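Local coordinates for cobalamin-binding protein (Desulfitobacterium hafniense, PDB 4JGI) that binds methylcobalamin in a Rossmann-like domain and probably serves as the corrinoid-carrying component of an O-demethylase system, at residues I131-V136 against K165-R170; E159-L164 against L173-G178. All blocks are in the same frame, centred on the assembly; numbering follows the deposited sequence.

How the contacts relate
Followed from the N terminus, the chain enters this region with helix 129-139, which supplies residues 131-136, and then makes strand 143-147 and helix 151-166. Contact 1 closes the loop between the two helices when the end of the second, at 165-170, returns to the first. Contact 2 opens inside that loop, at 159-164, and closes beyond it on strand 174-178, so the two cross rather than nest. Both draw on helix 151-166, their centres about 9 Å apart. The backbone O of L164 probably accepts hydrogen bonds from the N atoms of L169 and R170, and V136 packs on L173. Together they tie two neighbouring helices and a strand of the cobalamin-binding domain.

Contact 1 (I131-V136 against K165-R170); sequences IIVDKV and KAEGLR
V133 meets E167 and L169, and V136, one helical turn on, meets L169, where helix 151-166 gives way to a loop, a worked example of how a helix end can be packed through its capping turn. The V133 side chain lies roughly perpendicular to that of E167: CG1 of V133 lies 3.9 Å from CG of E167, so it is the aliphatic part of the glutamate that is used. The E167 chain bends at chi2, turning the carboxylate away from this apolar contact; OE1 forms a salt bridge with K137, a residue of the same helix as the valines. V136 and L169 instead lie alongside, pointing opposite ways, with CG1 of V136 4.0 Å from CD1 of L169. That same leucine methyl is 4.3 Å from CG1 of V133, and thus serves both valines. In each valine CG1 stands anti to the backbone N (chi1 172° in V133, 169° in V136), which brings equivalent branches of the two residues to the leucine. The contact is wholly side-chain packing, with both valines buried while E167 remains at the exposed margin. V133 also rests on A163 and L164, and V136 on V144, so helix 129-139 meets its neighbour through V133 and strand 143-147 through V136. Between the two touching residues of the second segment, G168 takes a positive phi (72°), and its N bonds back to K165 O at 3.0 Å. The turn lets E167 and L169, on either side of G168 in sequence, both reach helix 129-139. This is a Schellman motif ending a helix of a Rossmann-like alpha/beta domain, packed on the preceding helix of the fold.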
ATOM      1  N   ILE A 131     -16.854   8.344  11.013  1.00 18.86           N
ATOM      2  CA  ILE A 131     -16.127   7.124  11.490  1.00 16.69           C
ATOM      3  C   ILE A 131     -14.652   7.106  11.084  1.00 17.27           C
ATOM      4  O   ILE A 131     -13.782   6.723  11.849  1.00 18.13           O
ATOM      5  CB  ILE A 131     -16.861   5.866  10.989  1.00 17.84           C
ATOM      6  CG1 ILE A 131     -18.314   5.883  11.549  1.00 28.84           C
ATOM      7  CG2 ILE A 131     -16.068   4.602  11.296  1.00 18.75           C
ATOM      8  CD1 ILE A 131     -18.694   4.891  12.485  1.00 34.71           C
ATOM      9  N   ILE A 132     -14.369   7.490   9.837  1.00 15.65           N
ATOM     10  CA  ILE A 132     -12.986   7.705   9.432  1.00 15.98           C
ATOM     11  C   ILE A 132     -12.268   8.750  10.318  1.00 15.67           C
ATOM     12  O   ILE A 132     -11.192   8.443  10.819  1.00 16.58           O
ATOM     13  CB  ILE A 132     -12.856   8.107   7.973  1.00 16.71           C
ATOM     14  CG1 ILE A 132     -13.563   7.061   7.002  1.00 17.44           C
ATOM     15  CG2 ILE A 132     -11.396   8.387   7.574  1.00 17.20           C
ATOM     16  CD1 ILE A 132     -13.590   7.449   5.563  1.00 17.08           C
ATOM     17  N   VAL A 133     -12.912   9.909  10.487  1.00 16.68           N
ATOM     18  CA  VAL A 133     -12.288  10.929  11.313  1.00 18.16           C
ATOM     19  C   VAL A 133     -12.075  10.477  12.755  1.00 16.71           C
ATOM     20  O   VAL A 133     -10.969  10.684  13.351  1.00 19.83           O
ATOM     21  CB  VAL A 133     -13.081  12.238  11.244  1.00 21.28           C
ATOM     22  CG1 VAL A 133     -12.546  13.265  12.281  1.00 24.39           C
ATOM     23  CG2 VAL A 133     -13.100  12.769   9.879  1.00 22.77           C
ATOM     24  N   ASP A 134     -13.046   9.788  13.359  1.00 19.10           N
ATOM     25  CA  ASP A 134     -12.857   9.233  14.692  1.00 18.10           C
ATOM     26  C   ASP A 134     -11.701   8.246  14.804  1.00 16.80           C
ATOM     27  O   ASP A 134     -10.888   8.271  15.755  1.00 19.23           O
ATOM     28  CB  ASP A 134     -14.176   8.692  15.260  1.00 23.39           C
ATOM     29  CG  ASP A 134     -15.194   9.879  15.619  1.00 37.02           C
ATOM     30  OD1 ASP A 134     -14.819  11.094  15.618  1.00 43.54           O
ATOM     31  OD2 ASP A 134     -16.389   9.636  15.860  1.00 50.52           O
ATOM     32  N   LYS A 135     -11.497   7.431  13.760  1.00 17.71           N
ATOM     33  CA  LYS A 135     -10.417   6.510  13.775  1.00 17.87           C
ATOM     34  C   LYS A 135      -9.038   7.221  13.686  1.00 17.78           C
ATOM     35  O   LYS A 135      -8.105   6.835  14.291  1.00 18.94           O
ATOM     36  CB  LYS A 135     -10.540   5.501  12.626  1.00 18.20           C
ATOM     37  CG  LYS A 135      -9.591   4.311  12.777  1.00 19.09           C
ATOM     38  CD  LYS A 135      -9.964   3.410  13.982  1.00 21.63           C
ATOM     39  CE  LYS A 135      -9.230   2.115  13.982  1.00 25.47           C
ATOM     40  NZ  LYS A 135      -9.808   1.327  15.132  1.00 36.64           N
ATOM     41  N   VAL A 136      -8.984   8.296  12.920  1.00 16.85           N
ATOM     42  CA  VAL A 136      -7.752   9.093  12.795  1.00 16.80           C
ATOM     43  C   VAL A 136      -7.433   9.726  14.146  1.00 18.61           C
ATOM     44  O   VAL A 136      -6.284   9.678  14.583  1.00 19.32           O
ATOM     45  CB  VAL A 136      -7.914  10.146  11.713  1.00 16.84           C
ATOM     46  CG1 VAL A 136      -6.782  11.159  11.743  1.00 19.77           C
ATOM     47  CG2 VAL A 136      -8.048   9.564  10.338  1.00 17.31           C
ATOM     48  N   LYS A 165      -9.504  18.663   7.990  1.00 18.27           N
ATOM     49  CA  LYS A 165      -9.071  20.064   8.071  1.00 22.03           C
ATOM     50  C   LYS A 165      -9.807  20.759   9.252  1.00 23.23           C
ATOM     51  O   LYS A 165      -9.141  21.453  10.085  1.00 23.02           O
ATOM     52  CB  LYS A 165      -9.302  20.834   6.726  1.00 22.06           C
ATOM     53  CG  LYS A 165      -8.321  20.537   5.609  1.00 24.80           C
ATOM     54  CD  LYS A 165      -8.602  21.329   4.288  1.00 36.46           C
ATOM     55  CE  LYS A 165      -8.081  20.570   2.991  1.00 49.52           C
ATOM     56  NZ  LYS A 165      -8.475  20.754   1.446  1.00 41.89           N
ATOM     57  N   ALA A 166     -11.103  20.555   9.378  1.00 22.33           N
ATOM     58  CA  ALA A 166     -11.873  21.189  10.449  1.00 22.06           C
ATOM     59  C   ALA A 166     -11.446  20.772  11.846  1.00 25.19           C
ATOM     60  O   ALA A 166     -11.493  21.562  12.791  1.00 30.22           O
ATOM     61  CB  ALA A 166     -13.341  20.924  10.239  1.00 25.26           C
ATOM     62  N   GLU A 167     -10.987  19.534  11.972  1.00 21.66           N
ATOM     63  CA  GLU A 167     -10.572  18.986  13.230  1.00 21.53           C
ATOM     64  C   GLU A 167      -9.115  19.259  13.508  1.00 20.42           C
ATOM     65  O   GLU A 167      -8.651  18.781  14.507  1.00 22.39           O
ATOM     66  CB  GLU A 167     -10.816  17.456  13.234  1.00 29.27           C
ATOM     67  CG  GLU A 167     -12.282  17.106  13.118  1.00 26.69           C
ATOM     68  CD  GLU A 167     -13.142  17.797  14.212  1.00 39.33           C
ATOM     69  OE1 GLU A 167     -12.739  17.887  15.408  1.00 41.10           O
ATOM     70  OE2 GLU A 167     -14.217  18.375  13.878  1.00 41.12           O
ATOM     71  N   GLY A 168      -8.383  19.969  12.625  1.00 20.42           N
ATOM     72  CA  GLY A 168      -6.947  20.222  12.886  1.00 23.49           C
ATOM     73  C   GLY A 168      -6.015  19.026  12.752  1.00 21.61           C
ATOM     74  O   GLY A 168      -4.931  18.982  13.305  1.00 21.75           O
ATOM     75  N   LEU A 169      -6.506  18.018  12.060  1.00 20.17           N
ATOM     76  CA  LEU A 169      -5.740  16.773  11.826  1.00 18.51           C
ATOM     77  C   LEU A 169      -5.017  16.677  10.464  1.00 19.04           C
ATOM     78  O   LEU A 169      -4.049  15.886  10.319  1.00 22.23           O
ATOM     79  CB  LEU A 169      -6.647  15.556  12.000  1.00 18.90           C
ATOM     80  CG  LEU A 169      -7.385  15.490  13.340  1.00 23.78           C
ATOM     81  CD1 LEU A 169      -8.487  14.442  13.202  1.00 23.69           C
ATOM     82  CD2 LEU A 169      -6.389  15.084  14.419  1.00 30.68           C
ATOM     83  N   ARG A 170      -5.484  17.443   9.490  1.00 20.20           N
ATOM     84  CA  ARG A 170      -5.067  17.281   8.083  1.00 18.43           C
ATOM     85  C   ARG A 170      -3.592  17.515   7.859  1.00 19.06           C
ATOM     86  O   ARG A 170      -2.918  16.866   7.081  1.00 21.14           O
ATOM     87  CB  ARG A 170      -5.836  18.235   7.187  1.00 23.12           C
ATOM     88  CG  ARG A 170      -5.334  18.310   5.713  1.00 23.37           C
ATOM     89  CD  ARG A 170      -5.780  17.072   5.098  1.00 24.09           C
ATOM     90  NE  ARG A 170      -5.331  17.149   3.654  1.00 25.47           N
ATOM     91  CZ  ARG A 170      -4.187  16.656   3.203  1.00 19.44           C
ATOM     92  NH1 ARG A 170      -3.335  16.165   4.031  1.00 18.73           N
ATOM     93  NH2 ARG A 170      -3.978  16.525   1.915  1.00 21.97           N
TER

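Contact 2 (E159-L164 against L173-G178)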
ATOM      1  N   GLU A 159     -15.358  15.392   1.314  1.00 18.19           N
ATOM      2  CA  GLU A 159     -15.866  15.632   2.633  1.00 19.05           C
ATOM      3  C   GLU A 159     -15.012  15.135   3.794  1.00 18.46           C
ATOM      4  O   GLU A 159     -14.889  15.768   4.870  1.00 20.54           O
ATOM      5  CB  GLU A 159     -17.255  15.035   2.766  1.00 25.32           C
ATOM      6  CG  GLU A 159     -18.246  15.702   1.818  1.00 25.34           C
ATOM      7  CD  GLU A 159     -19.540  14.910   1.662  1.00 43.32           C
ATOM      8  OE1 GLU A 159     -19.629  13.762   2.200  1.00 46.24           O
ATOM      9  OE2 GLU A 159     -20.481  15.446   1.016  1.00 58.97           O
ATOM     10  N   THR A 160     -14.368  13.971   3.592  1.00 17.36           N
ATOM     11  CA  THR A 160     -13.459  13.414   4.600  1.00 19.11           C
ATOM     12  C   THR A 160     -12.223  14.338   4.793  1.00 18.82           C
ATOM     13  O   THR A 160     -11.846  14.659   5.936  1.00 17.95           O
ATOM     14  CB  THR A 160     -12.968  12.036   4.180  1.00 18.91           C
ATOM     15  OG1 THR A 160     -14.092  11.175   4.013  1.00 20.69           O
ATOM     16  CG2 THR A 160     -12.048  11.432   5.194  1.00 21.85           C
ATOM     17  N   VAL A 161     -11.653  14.801   3.707  1.00 17.91           N
ATOM     18  CA  VAL A 161     -10.494  15.740   3.793  1.00 17.58           C
ATOM     19  C   VAL A 161     -10.909  17.034   4.472  1.00 19.76           C
ATOM     20  O   VAL A 161     -10.192  17.500   5.349  1.00 19.02           O
ATOM     21  CB  VAL A 161      -9.901  16.008   2.410  1.00 18.78           C
ATOM     22  CG1 VAL A 161      -8.850  17.116   2.467  1.00 20.95           C
ATOM     23  CG2 VAL A 161      -9.301  14.700   1.904  1.00 20.05           C
ATOM     24  N   ASP A 162     -12.080  17.505   4.121  1.00 18.76           N
ATOM     25  CA  ASP A 162     -12.584  18.782   4.685  1.00 18.87           C
ATOM     26  C   ASP A 162     -12.794  18.604   6.206  1.00 18.81           C
ATOM     27  O   ASP A 162     -12.493  19.497   7.045  1.00 21.82           O
ATOM     28  CB  ASP A 162     -13.852  19.208   4.055  1.00 23.82           C
ATOM     29  CG  ASP A 162     -13.637  19.750   2.650  1.00 28.86           C
ATOM     30  OD1 ASP A 162     -12.460  20.003   2.291  1.00 30.72           O
ATOM     31  OD2 ASP A 162     -14.665  19.994   1.906  1.00 36.06           O
ATOM     32  N   ALA A 163     -13.340  17.464   6.615  1.00 18.70           N
ATOM     33  CA  ALA A 163     -13.505  17.154   8.037  1.00 21.01           C
ATOM     34  C   ALA A 163     -12.193  17.044   8.801  1.00 20.38           C
ATOM     35  O   ALA A 163     -12.071  17.468   9.898  1.00 22.01           O
ATOM     36  CB  ALA A 163     -14.306  15.912   8.223  1.00 19.46           C
ATOM     37  N   LEU A 164     -11.176  16.473   8.178  1.00 17.51           N
ATOM     38  CA  LEU A 164      -9.852  16.398   8.795  1.00 18.54           C
ATOM     39  C   LEU A 164      -9.274  17.793   8.957  1.00 18.67           C
ATOM     40  O   LEU A 164      -8.585  18.056   9.976  1.00 21.47           O
ATOM     41  CB  LEU A 164      -8.923  15.501   7.985  1.00 18.14           C
ATOM     42  CG  LEU A 164      -9.366  14.007   7.969  1.00 20.64           C
ATOM     43  CD1 LEU A 164      -8.503  13.323   6.895  1.00 21.29           C
ATOM     44  CD2 LEU A 164      -9.167  13.379   9.329  1.00 20.66           C
ATOM     45  N   LEU A 173      -0.923  14.585   8.503  1.00 20.74           N
ATOM     46  CA  LEU A 173      -0.971  13.285   7.828  1.00 20.34           C
ATOM     47  C   LEU A 173      -0.974  13.496   6.330  1.00 20.08           C
ATOM     48  O   LEU A 173      -1.157  14.589   5.827  1.00 19.74           O
ATOM     49  CB  LEU A 173      -2.157  12.474   8.281  1.00 20.31           C
ATOM     50  CG  LEU A 173      -3.490  13.195   8.208  1.00 21.85           C
ATOM     51  CD1 LEU A 173      -4.041  13.100   6.787  1.00 21.56           C
ATOM     52  CD2 LEU A 173      -4.474  12.502   9.125  1.00 24.57           C
ATOM     53  N   LYS A 174      -0.808  12.404   5.583  1.00 17.27           N
ATOM     54  CA  LYS A 174      -0.880  12.442   4.173  1.00 16.65           C
ATOM     55  C   LYS A 174      -2.142  11.662   3.770  1.00 16.87           C
ATOM     56  O   LYS A 174      -2.440  10.656   4.390  1.00 18.25           O
ATOM     57  CB  LYS A 174       0.345  11.722   3.632  1.00 18.56           C
ATOM     58  CG  LYS A 174       1.647  12.467   3.905  1.00 22.33           C
ATOM     59  CD  LYS A 174       1.722  13.731   3.111  1.00 28.32           C
ATOM     60  CE  LYS A 174       3.054  14.458   3.392  1.00 38.69           C
ATOM     61  NZ  LYS A 174       3.100  15.578   2.451  1.00 46.76           N
ATOM     62  N   VAL A 175      -2.798  12.100   2.725  1.00 15.20           N
ATOM     63  CA  VAL A 175      -4.009  11.487   2.169  1.00 16.05           C
ATOM     64  C   VAL A 175      -3.709  10.961   0.785  1.00 16.36           C
ATOM     65  O   VAL A 175      -3.285  11.696  -0.090  1.00 17.91           O
ATOM     66  CB  VAL A 175      -5.184  12.431   2.075  1.00 16.88           C
ATOM     67  CG1 VAL A 175      -6.401  11.740   1.509  1.00 18.19           C
ATOM     68  CG2 VAL A 175      -5.507  12.965   3.500  1.00 19.26           C
ATOM     69  N   ILE A 176      -3.927   9.649   0.587  1.00 16.36           N
ATOM     70  CA  ILE A 176      -3.795   9.020  -0.737  1.00 15.70           C
ATOM     71  C   ILE A 176      -5.173   8.471  -1.132  1.00 15.17           C
ATOM     72  O   ILE A 176      -5.851   7.865  -0.306  1.00 15.56           O
ATOM     73  CB  ILE A 176      -2.668   7.977  -0.782  1.00 16.60           C
ATOM     74  CG1 ILE A 176      -2.481   7.470  -2.218  1.00 18.28           C
ATOM     75  CG2 ILE A 176      -2.925   6.803   0.148  1.00 16.90           C
ATOM     76  CD1 ILE A 176      -1.236   6.625  -2.367  1.00 19.90           C
ATOM     77  N   ILE A 177      -5.542   8.676  -2.396  1.00 17.05           N
ATOM     78  CA  ILE A 177      -6.795   8.161  -2.910  1.00 16.77           C
ATOM     79  C   ILE A 177      -6.494   7.151  -4.031  1.00 17.45           C
ATOM     80  O   ILE A 177      -5.489   7.221  -4.739  1.00 18.87           O
ATOM     81  CB  ILE A 177      -7.765   9.259  -3.389  1.00 16.25           C
ATOM     82  CG1 ILE A 177      -7.146  10.004  -4.607  1.00 19.09           C
ATOM     83  CG2 ILE A 177      -8.043  10.177  -2.183  1.00 18.56           C
ATOM     84  CD1 ILE A 177      -8.090  10.990  -5.220  1.00 22.27           C
ATOM     85  N   GLY A 178      -7.454   6.233  -4.158  1.00 18.39           N
ATOM     86  CA  GLY A 178      -7.427   5.244  -5.225  1.00 17.40           C
ATOM     87  C   GLY A 178      -8.817   4.827  -5.581  1.00 18.74           C
ATOM     88  O   GLY A 178      -9.798   5.169  -4.947  1.00 16.99           O
TER
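V161 and V175 make the closer of two apolar meetings between helix 151-166 and the strand that follows it, with CG2 of V161 4.2 Å from CG1 of V175. The two side chains cross obliquely and use unlike branches. On the helix the touching methyl is the one beside the backbone N; on the strand it is the one anti to N (chi1 -180°), which V175 extends toward the helix. One helical turn later L164 brings CD1 to 4.5 Å from CD1 of L173, a looser approach at the entry to the strand. All four residues are buried, and R170, from the intervening loop, lies against both V161 and V175.

Polar bonding belongs to the surroundings rather than to the interface itself. Within the helix, L164 N bonds to T160 O at 3.0 Å, and T160 OG1 is satisfied by the carbonyl of S156. The strand is fixed from its flanks: K174 pairs by backbone bonds with E142 and V144, and I176 with V144 and L146, while V175 N donates to the carboxylate of D193.

Contact with the cofactor lies on the strand as well. I176 and G178 touch the methylcobalamin, whereas the side chain of V175, turned to the helix, stays about 8 Å from it. The helix-to-strand packing belongs to the beta-alpha-beta crossover made of strand 143-147, helix 151-166 and strand 174-178, the repeating element of the Rossmann-like cobalamin-binding fold.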